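Local coordinates for protein probable 3-hydroxybutyryl-CoA dehydrogenase (Escherichia coli, PDB 3MOG) that catalyses the NAD-dependent oxidation of 3-hydroxyadipyl-CoA to 3-oxoadipyl-CoA in the breakdown of phenylacetate, at residues Ile132-Phe144 with Val153-Val165. Sequence-based numbering, arbitrary orientation.
Sequences IKNPERVAGLHFF and VEVVSGLATAAEV
H142 and E154 sit opposite each other on antiparallel strands, their side chains side by side. E154 OE1 accepts a hydrogen bond from H142 ND1 on its anti lone pair, at 2.7 Å. The carboxylate oxygen lies in the plane of the imidazole, although the two planes are 39° apart. H142 CG is anti to the backbone N (chi1 180°), which sets the ring alongside the E154 chain. The other carboxylate oxygen, OE2, is bound by the backbone nitrogens of I190 and V191, so the acid is fixed at both oxygens. F144 crosses E154 obliquely, with CZ 3.5 Å from OE1. G140 and V156 form the next hydrogen-bonded pair; G140 N meets V156 O at 2.8 Å, and V156 CB packs 3.9 Å from G140 CA. On the other sheet face, L141 CD1 touches CG2 of both V153 and V155, and L169 of helix 163-175 adds to this buried layer. The strands make a beta hairpin in the NAD-binding Rossmann-type domain, where 152-157 runs antiparallel to 138-143 on one side and parallel to 179-184 on the other. Past S157 the strand pairing gives way to a turn. Here T161 OG1 donates to V138 O at 2.8 Å, in the carbonyl plane, and accepts from G158 N. Its CG2 lies 4.0 Å from A139 CB. A valine here would probably leave V138 O and G158 N without this shared partner. A162 N, at the helix N-cap position, bonds E136 O on a lone pair, and V165 CG2 packs 3.4 Å from the same oxygen. Unlike the buried strand pairs, the end at P135, E136 and A160 is partly open to solvent: P135 CB packs 3.8 Å from A160 CB, and R273 of a neighbouring subunit packs on A160.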
loop_
_atom_site.group_PDB
_atom_site.type_symbol
_atom_site.label_atom_id
_atom_site.label_comp_id
_atom_site.label_asym_id
_atom_site.label_seq_id
_atom_site.Cartn_x
_atom_site.Cartn_y
_atom_site.Cartn_z
ATOM N N ILE C 132 15.704 -29.069 -2.038
ATOM C CA ILE C 132 16.510 -29.967 -2.866
ATOM C C ILE C 132 17.915 -30.197 -2.299
ATOM O O ILE C 132 18.429 -29.368 -1.545
ATOM C CB ILE C 132 16.499 -29.575 -4.393
ATOM C CG1 ILE C 132 17.638 -28.618 -4.760
ATOM C CG2 ILE C 132 15.121 -29.051 -4.820
ATOM C CD1 ILE C 132 18.820 -29.305 -5.430
ATOM N N LYS C 133 18.512 -31.320 -2.714
ATOM C CA LYS C 133 19.702 -31.932 -2.106
ATOM C C LYS C 133 20.919 -31.056 -1.868
ATOM O O LYS C 133 21.311 -30.853 -0.724
ATOM C CB LYS C 133 20.099 -33.212 -2.862
ATOM C CG LYS C 133 19.988 -34.537 -2.077
ATOM C CD LYS C 133 18.898 -34.567 -0.991
ATOM C CE LYS C 133 19.510 -34.650 0.418
ATOM N NZ LYS C 133 18.482 -34.592 1.498
ATOM N N ASN C 134 21.541 -30.569 -2.931
ATOM C CA ASN C 134 22.697 -29.697 -2.774
ATOM C C ASN C 134 22.323 -28.304 -3.239
ATOM O O ASN C 134 22.572 -27.953 -4.382
ATOM C CB ASN C 134 23.880 -30.223 -3.582
ATOM C CG ASN C 134 24.602 -31.344 -2.886
ATOM O OD1 ASN C 134 24.041 -32.420 -2.693
ATOM N ND2 ASN C 134 25.856 -31.107 -2.511
ATOM N N PRO C 135 21.724 -27.493 -2.348
ATOM C CA PRO C 135 21.048 -26.269 -2.806
ATOM C C PRO C 135 21.998 -25.252 -3.449
ATOM O O PRO C 135 21.560 -24.383 -4.205
ATOM C CB PRO C 135 20.428 -25.717 -1.521
ATOM C CG PRO C 135 21.312 -26.227 -0.429
ATOM C CD PRO C 135 21.820 -27.559 -0.877
ATOM N N GLU C 136 23.287 -25.419 -3.177
ATOM C CA GLU C 136 24.361 -24.546 -3.628
ATOM C C GLU C 136 24.626 -24.565 -5.130
ATOM O O GLU C 136 25.250 -23.638 -5.661
ATOM C CB GLU C 136 25.645 -24.938 -2.900
ATOM C CG GLU C 136 25.600 -26.367 -2.351
ATOM C CD GLU C 136 26.878 -27.143 -2.593
ATOM O OE1 GLU C 136 27.981 -26.558 -2.480
ATOM O OE2 GLU C 136 26.771 -28.351 -2.897
ATOM N N ARG C 137 24.199 -25.619 -5.814
ATOM C CA ARG C 137 24.427 -25.695 -7.256
ATOM C C ARG C 137 23.163 -25.362 -8.035
ATOM O O ARG C 137 23.103 -25.563 -9.241
ATOM C CB ARG C 137 25.054 -27.038 -7.698
ATOM C CG ARG C 137 24.487 -28.303 -7.050
ATOM C CD ARG C 137 23.088 -28.608 -7.537
ATOM N NE ARG C 137 22.424 -29.630 -6.739
ATOM C CZ ARG C 137 22.338 -30.910 -7.087
ATOM N NH1 ARG C 137 22.878 -31.333 -8.227
ATOM N NH2 ARG C 137 21.702 -31.764 -6.295
ATOM N N VAL C 138 22.148 -24.884 -7.320
ATOM C CA VAL C 138 20.956 -24.323 -7.944
ATOM C C VAL C 138 21.177 -22.820 -8.159
ATOM O O VAL C 138 21.719 -22.140 -7.290
ATOM C CB VAL C 138 19.691 -24.568 -7.100
ATOM C CG1 VAL C 138 18.435 -24.247 -7.890
ATOM C CG2 VAL C 138 19.640 -26.006 -6.614
ATOM N N ALA C 139 20.777 -22.328 -9.330
ATOM C CA ALA C 139 20.973 -20.936 -9.724
ATOM C C ALA C 139 20.017 -20.607 -10.855
ATOM O O ALA C 139 19.406 -21.492 -11.423
ATOM C CB ALA C 139 22.419 -20.700 -10.175
ATOM N N GLY C 140 19.885 -19.326 -11.179
ATOM C CA GLY C 140 19.079 -18.917 -12.323
ATOM C C GLY C 140 19.992 -18.634 -13.485
ATOM O O GLY C 140 21.065 -18.067 -13.311
ATOM N N LEU C 141 19.581 -19.056 -14.669
ATOM C CA LEU C 141 20.297 -18.723 -15.883
ATOM C C LEU C 141 19.247 -18.180 -16.838
ATOM O O LEU C 141 18.586 -18.927 -17.559
ATOM C CB LEU C 141 21.032 -19.959 -16.435
ATOM C CG LEU C 141 22.289 -19.758 -17.286
ATOM C CD1 LEU C 141 23.368 -19.057 -16.499
ATOM C CD2 LEU C 141 22.814 -21.090 -17.818
ATOM N N HIS C 142 19.073 -16.863 -16.804
ATOM C CA HIS C 142 17.924 -16.229 -17.426
ATOM C C HIS C 142 18.241 -15.610 -18.783
ATOM O O HIS C 142 18.851 -14.550 -18.845
ATOM C CB HIS C 142 17.346 -15.176 -16.471
ATOM C CG HIS C 142 16.159 -14.449 -17.012
ATOM N ND1 HIS C 142 16.019 -13.079 -16.919
ATOM C CD2 HIS C 142 15.056 -14.898 -17.660
ATOM C CE1 HIS C 142 14.878 -12.718 -17.483
ATOM N NE2 HIS C 142 14.279 -13.802 -17.946
ATOM N N PHE C 143 17.807 -16.278 -19.855
ATOM C CA PHE C 143 18.024 -15.831 -21.233
ATOM C C PHE C 143 16.854 -14.972 -21.691
ATOM O O PHE C 143 15.807 -14.945 -21.053
ATOM C CB PHE C 143 18.113 -17.045 -22.174
ATOM C CG PHE C 143 19.322 -17.922 -21.955
ATOM C CD1 PHE C 143 19.352 -18.854 -20.924
ATOM C CD2 PHE C 143 20.411 -17.838 -22.811
ATOM C CE1 PHE C 143 20.443 -19.677 -20.736
ATOM C CE2 PHE C 143 21.522 -18.656 -22.634
ATOM C CZ PHE C 143 21.548 -19.570 -21.592
ATOM N N PHE C 144 17.010 -14.307 -22.827
ATOM C CA PHE C 144 15.950 -13.444 -23.347
ATOM C C PHE C 144 15.540 -13.899 -24.752
ATOM O O PHE C 144 16.382 -14.358 -25.510
ATOM C CB PHE C 144 16.413 -11.971 -23.323
ATOM C CG PHE C 144 16.527 -11.389 -21.920
ATOM C CD1 PHE C 144 17.609 -11.707 -21.091
ATOM C CD2 PHE C 144 15.539 -10.543 -21.425
ATOM C CE1 PHE C 144 17.703 -11.204 -19.797
ATOM C CE2 PHE C 144 15.630 -10.034 -20.126
ATOM C CZ PHE C 144 16.725 -10.359 -19.317
ATOM N N VAL C 153 22.448 -12.625 -20.550
ATOM C CA VAL C 153 21.857 -13.548 -19.574
ATOM C C VAL C 153 22.065 -13.051 -18.140
ATOM O O VAL C 153 23.122 -12.529 -17.809
ATOM C CB VAL C 153 22.212 -15.077 -19.801
ATOM C CG1 VAL C 153 23.419 -15.252 -20.618
ATOM C CG2 VAL C 153 22.289 -15.879 -18.485
ATOM N N GLU C 154 21.028 -13.167 -17.319
ATOM C CA GLU C 154 21.113 -12.832 -15.911
ATOM C C GLU C 154 21.422 -14.108 -15.138
ATOM O O GLU C 154 20.669 -15.085 -15.213
ATOM C CB GLU C 154 19.792 -12.207 -15.447
ATOM C CG GLU C 154 19.497 -10.858 -16.079
ATOM C CD GLU C 154 18.168 -10.259 -15.626
ATOM O OE1 GLU C 154 17.111 -10.876 -15.886
ATOM O OE2 GLU C 154 18.181 -9.159 -15.025
ATOM N N VAL C 155 22.553 -14.108 -14.440
ATOM C CA VAL C 155 22.982 -15.249 -13.642
ATOM C C VAL C 155 22.529 -14.998 -12.209
ATOM O O VAL C 155 23.043 -14.120 -11.524
ATOM C CB VAL C 155 24.516 -15.445 -13.677
ATOM C CG1 VAL C 155 24.927 -16.593 -12.753
ATOM C CG2 VAL C 155 25.013 -15.699 -15.098
ATOM N N VAL C 156 21.543 -15.750 -11.758
ATOM C CA VAL C 156 20.820 -15.351 -10.555
ATOM C C VAL C 156 21.155 -16.212 -9.355
ATOM O O VAL C 156 20.945 -17.432 -9.382
ATOM C CB VAL C 156 19.306 -15.381 -10.789
ATOM C CG1 VAL C 156 18.594 -14.633 -9.687
ATOM C CG2 VAL C 156 18.978 -14.782 -12.120
ATOM N N SER C 157 21.684 -15.585 -8.307
ATOM C CA SER C 157 21.960 -16.302 -7.060
ATOM C C SER C 157 20.731 -16.351 -6.161
ATOM O O SER C 157 20.108 -15.325 -5.855
ATOM C CB SER C 157 23.121 -15.685 -6.293
ATOM O OG SER C 157 24.331 -15.738 -7.034
ATOM N N GLY C 158 20.380 -17.563 -5.743
ATOM C CA GLY C 158 19.488 -17.735 -4.611
ATOM C C GLY C 158 20.314 -17.585 -3.354
ATOM O O GLY C 158 21.547 -17.431 -3.413
ATOM N N LEU C 159 19.637 -17.651 -2.212
ATOM C CA LEU C 159 20.288 -17.556 -0.903
ATOM C C LEU C 159 21.487 -18.490 -0.750
ATOM O O LEU C 159 22.554 -18.063 -0.306
ATOM C CB LEU C 159 19.254 -17.842 0.194
ATOM C CG LEU C 159 19.642 -17.754 1.667
ATOM C CD1 LEU C 159 19.882 -16.293 2.058
ATOM C CD2 LEU C 159 18.539 -18.390 2.497
ATOM N N ALA C 160 21.298 -19.747 -1.159
ATOM C CA ALA C 160 22.285 -20.814 -0.988
ATOM C C ALA C 160 23.341 -20.900 -2.088
ATOM O O ALA C 160 24.363 -21.559 -1.898
ATOM C CB ALA C 160 21.571 -22.165 -0.846
ATOM N N THR C 161 23.090 -20.244 -3.223
ATOM C CA THR C 161 23.933 -20.372 -4.425
ATOM C C THR C 161 25.397 -20.052 -4.162
ATOM O O THR C 161 25.736 -18.922 -3.792
ATOM C CB THR C 161 23.442 -19.451 -5.574
ATOM O OG1 THR C 161 22.081 -19.749 -5.898
ATOM C CG2 THR C 161 24.304 -19.609 -6.835
ATOM N N ALA C 162 26.257 -21.046 -4.378
ATOM C CA ALA C 162 27.706 -20.870 -4.249
ATOM C C ALA C 162 28.271 -19.899 -5.284
ATOM O O ALA C 162 27.736 -19.766 -6.394
ATOM C CB ALA C 162 28.421 -22.213 -4.325
ATOM N N ALA C 163 29.348 -19.217 -4.899
ATOM C CA ALA C 163 30.034 -18.257 -5.758
ATOM C C ALA C 163 30.815 -18.902 -6.907
ATOM O O ALA C 163 30.948 -18.285 -7.976
ATOM C CB ALA C 163 30.952 -17.341 -4.929
ATOM N N GLU C 164 31.350 -20.112 -6.689
ATOM C CA GLU C 164 32.040 -20.841 -7.759
ATOM C C GLU C 164 31.066 -21.204 -8.884
ATOM O O GLU C 164 31.414 -21.128 -10.070
ATOM C CB GLU C 164 32.757 -22.084 -7.222
ATOM C CG GLU C 164 34.072 -21.779 -6.502
ATOM C CD GLU C 164 35.063 -22.931 -6.559
ATOM O OE1 GLU C 164 35.072 -23.663 -7.574
ATOM O OE2 GLU C 164 35.841 -23.101 -5.595
ATOM N N VAL C 165 29.842 -21.563 -8.497
ATOM C CA VAL C 165 28.749 -21.849 -9.422
ATOM C C VAL C 165 28.442 -20.639 -10.319
ATOM O O VAL C 165 28.324 -20.792 -11.532
ATOM C CB VAL C 165 27.506 -22.330 -8.641
ATOM C CG1 VAL C 165 26.283 -22.400 -9.534
ATOM C CG2 VAL C 165 27.790 -23.702 -7.990
#